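Endo-1,4-beta-xylanase C (Paenibacillus barcinonensis, PDB 4XUR) hydrolyses internal beta-1,4-xylosidic linkages of xylan, and the part described here is its second CBM22 domain, a xylan-binding module holding xylotetraose. Local coordinates at residues 91-103 and 137-149. Numbering follows the deposited sequence.
Sequences QVINGSLEKEFNR and TGISGLRMYAETP. With XYP (beta-D-xylopyranose), chain D.
Thr137 meets the edge of the Phe101 ring, its OG1 lying in the ring plane. Ile139 lays CD1 over one face of the Phe101 ring, 3.9 Å from the centroid, a CH-pi contact. Next comes a classic beta bulge: Ser140 N and Gly141 N both donate to Glu100 O. Ser140 OG donates to the anti lone pair of Glu100 OE2 at 2.6 Å and accepts from Arg103 N.

Arg143 sets its guanidinium among three carboxylates, and a bend at chi2 (112°) turns it back along the strands toward Glu100. Arg143 NH1 forms a salt bridge to the anti lone pair of Glu98 OE2 at 2.8 Å, the carboxylate and guanidinium planes 77° apart. Arg143 NH2 meets Glu100 OE1 in a second salt bridge, 3.2 Å long, from above the carboxylate plane. A water bridges Glu100 OE1 and Arg143 NH1, while NE pairs with Glu65. Arg29 and Arg31 also pair with Glu98. With an alanine in place of Arg143, Glu100 and Glu65 would probably lose this positive mate, and Glu98 one of its three.

Tyr145 takes Ser96 CB over one ring face, and Tyr145 OH donates to xylose O2 at 3.0 Å. Glu147 OE1 accepts from xylose O2 at 2.5 Å. Glu147 OE2 accepts from xylose O3, and from Ser96 OG at 2.8 Å, on the anti side but tilted out of the carboxylate plane.

Backbone bonds at Glu98/Arg143, Ser96/Tyr145 and Asn94/Glu147 join the antiparallel strands and set these polar groups on the xylan-binding face. Ser96 is well placed to position both Tyr145 and Glu147 from the second shell.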
ATOM      1  N   GLN A  91      -6.133  10.946  10.342  1.00 20.02           N
ATOM      2  CA  GLN A  91      -5.165   9.890  10.553  1.00 20.35           C
ATOM      3  C   GLN A  91      -4.129   9.919   9.358  1.00 17.28           C
ATOM      4  O   GLN A  91      -4.522  10.133   8.243  1.00 16.33           O
ATOM      5  CB  GLN A  91      -5.893   8.542  10.627  1.00 20.15           C
ATOM      6  CG  GLN A  91      -5.009   7.284  10.681  1.00 20.21           C
ATOM      7  CD  GLN A  91      -4.146   7.225  11.919  1.00 24.28           C
ATOM      8  OE1 GLN A  91      -4.675   7.256  13.033  1.00 23.17           O
ATOM      9  NE2 GLN A  91      -2.819   7.117  11.745  1.00 22.72           N
ATOM     10  N   VAL A  92      -2.878   9.655   9.690  1.00 14.67           N
ATOM     11  CA  VAL A  92      -1.805   9.550   8.689  1.00 14.96           C
ATOM     12  C   VAL A  92      -1.894   8.175   8.039  1.00 15.34           C
ATOM     13  O   VAL A  92      -2.058   7.163   8.734  1.00 15.54           O
ATOM     14  CB  VAL A  92      -0.410   9.680   9.371  1.00 16.74           C
ATOM     15  CG1 VAL A  92       0.676   9.383   8.380  1.00 16.86           C
ATOM     16  CG2 VAL A  92      -0.318  11.086  10.015  1.00 17.29           C
ATOM     17  N   ILE A  93      -1.727   8.125   6.729  1.00 13.24           N
ATOM     18  CA  ILE A  93      -1.519   6.814   6.046  1.00 14.16           C
ATOM     19  C   ILE A  93      -0.201   6.921   5.276  1.00 13.58           C
ATOM     20  O   ILE A  93       0.084   7.933   4.699  1.00 13.53           O
ATOM     21  CB  ILE A  93      -2.681   6.479   5.096  1.00 15.78           C
ATOM     22  CG1 ILE A  93      -3.921   6.092   5.890  1.00 16.83           C
ATOM     23  CG2 ILE A  93      -2.346   5.283   4.220  1.00 15.73           C
ATOM     24  CD1 ILE A  93      -3.877   4.714   6.541  1.00 16.66           C
ATOM     25  N   ASN A  94       0.561   5.844   5.280  1.00 13.42           N
ATOM     26  CA  ASN A  94       1.883   5.855   4.663  1.00 12.81           C
ATOM     27  C   ASN A  94       1.833   4.963   3.446  1.00 11.51           C
ATOM     28  O   ASN A  94       1.149   3.920   3.432  1.00 11.20           O
ATOM     29  CB  ASN A  94       2.924   5.275   5.666  1.00 13.63           C
ATOM     30  CG  ASN A  94       3.229   6.228   6.826  1.00 15.49           C
ATOM     31  OD1 ASN A  94       2.752   7.372   6.856  1.00 17.59           O
ATOM     32  ND2 ASN A  94       4.001   5.754   7.795  1.00 16.60           N
ATOM     33  N   GLY A  95       2.535   5.356   2.395  1.00  9.63           N
ATOM     34  CA  GLY A  95       2.880   4.378   1.324  1.00  9.84           C
ATOM     35  C   GLY A  95       4.295   3.871   1.584  1.00  9.35           C
ATOM     36  O   GLY A  95       5.204   4.663   1.843  1.00 10.33           O
ATOM     37  N   SER A  96       4.473   2.545   1.510  1.00  8.20           N
ATOM     38  CA  SER A  96       5.760   1.898   1.807  1.00  8.00           C
ATOM     39  C   SER A  96       6.147   0.830   0.794  1.00  7.65           C
ATOM     40  O   SER A  96       5.318   0.342   0.013  1.00  7.10           O
ATOM     41  CB  SER A  96       5.726   1.313   3.193  1.00  7.48           C
ATOM     42  OG  SER A  96       5.501   2.281   4.177  1.00  8.46           O
ATOM     43  N   LEU A  97       7.428   0.469   0.816  1.00  7.05           N
ATOM     44  CA  LEU A  97       7.975  -0.551   0.011  1.00  7.34           C
ATOM     45  C   LEU A  97       8.483  -1.643   0.897  1.00  7.22           C
ATOM     46  O   LEU A  97       9.239  -1.351   1.816  1.00  7.06           O
ATOM     47  CB  LEU A  97       9.116  -0.045  -0.891  1.00  7.88           C
ATOM     48  CG  LEU A  97       8.820   1.141  -1.799  1.00  7.90           C
ATOM     49  CD1 LEU A  97      10.115   1.491  -2.502  1.00  8.62           C
ATOM     50  CD2 LEU A  97       7.692   0.845  -2.761  1.00  8.17           C
ATOM     51  N   GLU A  98       8.192  -2.897   0.537  1.00  6.91           N
ATOM     52  CA  GLU A  98       8.892  -4.076   1.149  1.00  7.03           C
ATOM     53  C   GLU A  98       9.849  -4.652   0.161  1.00  7.84           C
ATOM     54  O   GLU A  98       9.440  -4.950  -0.970  1.00  7.72           O
ATOM     55  CB  GLU A  98       7.843  -5.138   1.549  1.00  7.22           C
ATOM     56  CG  GLU A  98       8.465  -6.453   1.978  1.00  7.61           C
ATOM     57  CD  GLU A  98       7.351  -7.441   2.435  1.00  8.09           C
ATOM     58  OE1 GLU A  98       6.625  -7.120   3.376  1.00  9.73           O
ATOM     59  OE2 GLU A  98       7.166  -8.464   1.748  1.00  8.91           O
ATOM     60  N   LYS A  99      11.137  -4.774   0.529  1.00  7.40           N
ATOM     61  CA  LYS A  99      12.187  -5.242  -0.397  1.00  7.59           C
ATOM     62  C   LYS A  99      12.846  -6.544   0.064  1.00  7.98           C
ATOM     63  O   LYS A  99      13.162  -6.692   1.229  1.00  8.42           O
ATOM     64  CB  LYS A  99      13.237  -4.162  -0.587  1.00  8.15           C
ATOM     65  CG  LYS A  99      12.771  -3.015  -1.430  1.00  9.42           C
ATOM     66  CD  LYS A  99      13.914  -1.995  -1.570  1.00 10.44           C
ATOM     67  CE  LYS A  99      13.676  -0.776  -0.775  1.00 10.58           C
ATOM     68  NZ  LYS A  99      14.656   0.248  -1.124  1.00 10.76           N
ATOM     69  N   GLU A 100      13.009  -7.455  -0.880  1.00  8.95           N
ATOM     70  CA  GLU A 100      13.647  -8.761  -0.691  1.00  8.92           C
ATOM     71  C   GLU A 100      14.896  -8.787  -1.607  1.00  9.05           C
ATOM     72  O   GLU A 100      14.832  -8.376  -2.783  1.00  8.22           O
ATOM     73  CB  GLU A 100      12.704  -9.903  -1.096  1.00 10.30           C
ATOM     74  CG  GLU A 100      13.322 -11.288  -1.004  1.00 10.93           C
ATOM     75  CD  GLU A 100      12.482 -12.326  -1.685  1.00 10.27           C
ATOM     76  OE1 GLU A 100      11.532 -12.784  -1.104  1.00 11.81           O
ATOM     77  OE2 GLU A 100      12.779 -12.688  -2.858  1.00 13.42           O
ATOM     78  N   PHE A 101      16.024  -9.269  -1.057  1.00  8.97           N
ATOM     79  CA  PHE A 101      17.270  -9.382  -1.729  1.00 10.00           C
ATOM     80  C   PHE A 101      17.732 -10.858  -1.668  1.00 12.35           C
ATOM     81  O   PHE A 101      17.671 -11.459  -0.614  1.00 11.21           O
ATOM     82  CB  PHE A 101      18.367  -8.489  -1.127  1.00 10.79           C
ATOM     83  CG  PHE A 101      18.087  -7.020  -1.297  1.00  9.25           C
ATOM     84  CD1 PHE A 101      17.261  -6.348  -0.392  1.00  9.58           C
ATOM     85  CD2 PHE A 101      18.583  -6.303  -2.388  1.00  9.50           C
ATOM     86  CE1 PHE A 101      17.000  -5.005  -0.537  1.00  9.51           C
ATOM     87  CE2 PHE A 101      18.323  -4.952  -2.506  1.00  9.40           C
ATOM     88  CZ  PHE A 101      17.518  -4.302  -1.575  1.00  9.06           C
ATOM     89  N   ASN A 102      18.226 -11.344  -2.786  1.00 14.25           N
ATOM     90  CA  ASN A 102      18.811 -12.691  -2.885  1.00 17.58           C
ATOM     91  C   ASN A 102      17.845 -13.758  -2.477  1.00 18.61           C
ATOM     92  O   ASN A 102      18.264 -14.792  -1.960  1.00 20.53           O
ATOM     93  CB  ASN A 102      20.119 -12.794  -2.091  1.00 19.08           C
ATOM     94  CG  ASN A 102      21.068 -11.679  -2.377  1.00 18.85           C
ATOM     95  OD1 ASN A 102      21.408 -10.910  -1.492  1.00 21.90           O
ATOM     96  ND2 ASN A 102      21.452 -11.550  -3.588  1.00 21.46           N
ATOM     97  N   ARG A 103      16.546 -13.507  -2.668  1.00 18.93           N
ATOM     98  CA  ARG A 103      15.527 -14.491  -2.297  1.00 19.81           C
ATOM     99  C   ARG A 103      15.626 -14.934  -0.824  1.00 20.87           C
ATOM    100  O   ARG A 103      15.335 -16.062  -0.492  1.00 21.44           O
ATOM    101  CB  ARG A 103      15.589 -15.716  -3.205  1.00 22.54           C
ATOM    102  CG  ARG A 103      15.485 -15.376  -4.674  1.00 25.01           C
ATOM    103  CD  ARG A 103      15.117 -16.602  -5.488  1.00 25.76           C
ATOM    104  NE  ARG A 103      16.158 -16.869  -6.439  1.00 25.65           N
ATOM    105  CZ  ARG A 103      16.542 -16.014  -7.397  1.00 27.46           C
ATOM    106  NH1 ARG A 103      15.960 -14.798  -7.467  1.00 25.97           N
ATOM    107  NH2 ARG A 103      17.459 -16.353  -8.280  1.00 25.62           N
ATOM    108  N   THR A 137      22.372  -5.411  -7.144  1.00  9.34           N
ATOM    109  CA  THR A 137      22.046  -5.483  -5.712  1.00  9.30           C
ATOM    110  C   THR A 137      21.540  -6.861  -5.302  1.00  9.14           C
ATOM    111  O   THR A 137      21.523  -7.190  -4.116  1.00 10.55           O
ATOM    112  CB  THR A 137      20.987  -4.495  -5.205  1.00  9.18           C
ATOM    113  OG1 THR A 137      19.710  -4.811  -5.809  1.00  7.94           O
ATOM    114  CG2 THR A 137      21.406  -3.024  -5.425  1.00  8.91           C
ATOM    115  N   GLY A 138      21.115  -7.673  -6.263  1.00  9.14           N
ATOM    116  CA  GLY A 138      20.465  -8.946  -5.969  1.00  9.17           C
ATOM    117  C   GLY A 138      18.985  -8.813  -5.581  1.00  8.28           C
ATOM    118  O   GLY A 138      18.340  -9.803  -5.173  1.00  8.22           O
ATOM    119  N   ILE A 139      18.397  -7.619  -5.771  1.00  8.60           N
ATOM    120  CA  ILE A 139      17.007  -7.408  -5.519  1.00  8.30           C
ATOM    121  C   ILE A 139      16.161  -8.477  -6.195  1.00  7.93           C
ATOM    122  O   ILE A 139      16.367  -8.734  -7.373  1.00  8.70           O
ATOM    123  CB  ILE A 139      16.503  -5.969  -5.914  1.00  8.59           C
ATOM    124  CG1 ILE A 139      15.071  -5.631  -5.428  1.00  9.80           C
ATOM    125  CG2 ILE A 139      16.644  -5.676  -7.421  1.00  8.31           C
ATOM    126  CD1 ILE A 139      14.905  -5.191  -4.016  1.00  9.86           C
ATOM    127  N   SER A 140      15.209  -9.066  -5.444  1.00  8.30           N
ATOM    128  CA  SER A 140      14.344 -10.139  -5.927  1.00  8.29           C
ATOM    129  C   SER A 140      12.846  -9.960  -5.631  1.00  8.16           C
ATOM    130  O   SER A 140      12.021 -10.757  -6.135  1.00  7.83           O
ATOM    131  CB  SER A 140      14.824 -11.502  -5.422  1.00  7.89           C
ATOM    132  OG  SER A 140      14.812 -11.568  -3.991  1.00  8.96           O
ATOM    133  N   GLY A 141      12.510  -8.993  -4.830  1.00  8.40           N
ATOM    134  CA  GLY A 141      11.105  -8.508  -4.592  1.00  8.23           C
ATOM    135  C   GLY A 141      11.026  -7.061  -4.191  1.00  8.10           C
ATOM    136  O   GLY A 141      11.883  -6.546  -3.470  1.00  7.81           O
ATOM    137  N   LEU A 142      10.031  -6.357  -4.717  1.00  7.61           N
ATOM    138  CA  LEU A 142       9.785  -4.991  -4.361  1.00  8.30           C
ATOM    139  C   LEU A 142       8.265  -4.788  -4.402  1.00  8.05           C
ATOM    140  O   LEU A 142       7.675  -4.736  -5.484  1.00  6.98           O
ATOM    141  CB  LEU A 142      10.477  -4.036  -5.364  1.00  8.08           C
ATOM    142  CG  LEU A 142      10.473  -2.508  -5.087  1.00  8.30           C
ATOM    143  CD1 LEU A 142      11.709  -1.815  -5.712  1.00  8.42           C
ATOM    144  CD2 LEU A 142       9.235  -1.826  -5.575  1.00  9.18           C
ATOM    145  N   ARG A 143       7.674  -4.641  -3.235  1.00  7.67           N
ATOM    146  CA  ARG A 143       6.205  -4.655  -3.123  1.00  7.77           C
ATOM    147  C   ARG A 143       5.774  -3.370  -2.513  1.00  7.99           C
ATOM    148  O   ARG A 143       6.295  -2.927  -1.466  1.00  7.05           O
ATOM    149  CB  ARG A 143       5.770  -5.836  -2.254  1.00  7.45           C
ATOM    150  CG  ARG A 143       6.308  -7.178  -2.667  1.00  8.24           C
ATOM    151  CD  ARG A 143       7.289  -7.759  -1.674  1.00  8.11           C
ATOM    152  NE  ARG A 143       8.010  -8.959  -2.197  1.00  9.08           N
ATOM    153  CZ  ARG A 143       8.664  -9.848  -1.494  1.00  9.68           C
ATOM    154  NH1 ARG A 143       8.776  -9.800  -0.174  1.00 10.26           N
ATOM    155  NH2 ARG A 143       9.212 -10.872  -2.132  1.00 10.04           N
ATOM    156  N   MET A 144       4.814  -2.747  -3.155  1.00  8.27           N
ATOM    157  CA  MET A 144       4.239  -1.528  -2.599  1.00  8.83           C
ATOM    158  C   MET A 144       3.148  -1.889  -1.597  1.00  8.96           C
ATOM    159  O   MET A 144       2.438  -2.840  -1.783  1.00  9.22           O
ATOM    160  CB  MET A 144       3.705  -0.629  -3.668  1.00 11.02           C
ATOM    161  CG  MET A 144       2.495  -1.154  -4.423  1.00 11.42           C
ATOM    162  SD  MET A 144       1.928   0.107  -5.584  1.00 15.91           S
ATOM    163  CE  MET A 144       1.397   1.368  -4.423  1.00 13.17           C
ATOM    164  N   TYR A 145       2.992  -1.105  -0.520  1.00  8.51           N
ATOM    165  CA  TYR A 145       1.910  -1.343   0.407  1.00  8.40           C
ATOM    166  C   TYR A 145       1.492  -0.084   1.126  1.00  8.42           C
ATOM    167  O   TYR A 145       2.259   0.910   1.107  1.00  8.13           O
ATOM    168  CB  TYR A 145       2.238  -2.476   1.416  1.00  8.61           C
ATOM    169  CG  TYR A 145       3.325  -2.236   2.420  1.00  8.50           C
ATOM    170  CD1 TYR A 145       4.640  -2.485   2.077  1.00  8.25           C
ATOM    171  CD2 TYR A 145       3.036  -1.878   3.751  1.00  8.38           C
ATOM    172  CE1 TYR A 145       5.653  -2.318   3.000  1.00  8.58           C
ATOM    173  CE2 TYR A 145       4.043  -1.699   4.693  1.00  8.37           C
ATOM    174  CZ  TYR A 145       5.344  -1.955   4.316  1.00  8.69           C
ATOM    175  OH  TYR A 145       6.392  -1.807   5.224  1.00  9.51           O
ATOM    176  N   ALA A 146       0.293  -0.123   1.721  1.00  8.32           N
ATOM    177  CA  ALA A 146      -0.147   0.989   2.569  1.00  9.16           C
ATOM    178  C   ALA A 146      -0.258   0.534   3.989  1.00  9.74           C
ATOM    179  O   ALA A 146      -0.585  -0.600   4.265  1.00  9.86           O
ATOM    180  CB  ALA A 146      -1.525   1.520   2.104  1.00  9.70           C
ATOM    181  N   GLU A 147      -0.040   1.489   4.913  1.00  9.76           N
ATOM    182  CA  GLU A 147      -0.076   1.192   6.344  1.00 10.31           C
ATOM    183  C   GLU A 147      -0.260   2.488   7.128  1.00 10.47           C
ATOM    184  O   GLU A 147      -0.297   3.555   6.582  1.00 10.19           O
ATOM    185  CB  GLU A 147       1.206   0.535   6.780  1.00  9.88           C
ATOM    186  CG  GLU A 147       2.454   1.414   6.631  1.00 10.19           C
ATOM    187  CD  GLU A 147       3.705   0.713   7.064  1.00 10.64           C
ATOM    188  OE1 GLU A 147       3.654  -0.267   7.883  1.00 10.38           O
ATOM    189  OE2 GLU A 147       4.781   1.146   6.598  1.00  9.81           O
ATOM    190  N   THR A 148      -0.396   2.356   8.448  1.00 11.26           N
ATOM    191  CA  THR A 148      -0.325   3.533   9.357  1.00 11.29           C
ATOM    192  C   THR A 148       1.083   3.624   9.997  1.00 12.38           C
ATOM    193  O   THR A 148       1.895   2.703   9.946  1.00 12.17           O
ATOM    194  CB  THR A 148      -1.434   3.481  10.429  1.00 11.90           C
ATOM    195  OG1 THR A 148      -1.522   2.183  11.013  1.00 12.32           O
ATOM    196  CG2 THR A 148      -2.712   3.765   9.791  1.00 11.75           C
ATOM    197  N   PRO A 149       1.370   4.785  10.576  1.00 13.97           N
ATOM    198  CA  PRO A 149       2.781   4.933  11.085  1.00 15.41           C
ATOM    199  C   PRO A 149       3.196   3.887  12.103  1.00 19.15           C
ATOM    200  O   PRO A 149       2.459   3.513  12.967  1.00 18.34           O
ATOM    201  CB  PRO A 149       2.738   6.338  11.707  1.00 15.78           C
ATOM    202  CG  PRO A 149       1.738   7.084  10.905  1.00 15.32           C
ATOM    203  CD  PRO A 149       0.655   6.048  10.615  1.00 15.04           C
TER
HETATM  204  C1  XYP D   3       7.561  -2.791   9.238  1.00 15.51           C
HETATM  205  C2  XYP D   3       6.760  -1.511   9.001  1.00 15.36           C
HETATM  206  C3  XYP D   3       7.596  -0.429   8.328  1.00 15.41           C
HETATM  207  C4  XYP D   3       8.933  -0.258   9.087  1.00 16.28           C
HETATM  208  C5  XYP D   3       9.619  -1.607   9.320  1.00 14.96           C
HETATM  209  O2  XYP D   3       5.666  -1.795   8.139  1.00 13.13           O
HETATM  210  O3  XYP D   3       6.915   0.801   8.316  1.00 16.47           O
HETATM  211  O4  XYP D   3       9.775   0.585   8.266  1.00 16.45           O
HETATM  212  O5  XYP D   3       8.757  -2.473  10.029  1.00 17.65           O
HETATM  213  O   HOH W   1       9.475 -12.513   1.113  1.00 15.17           O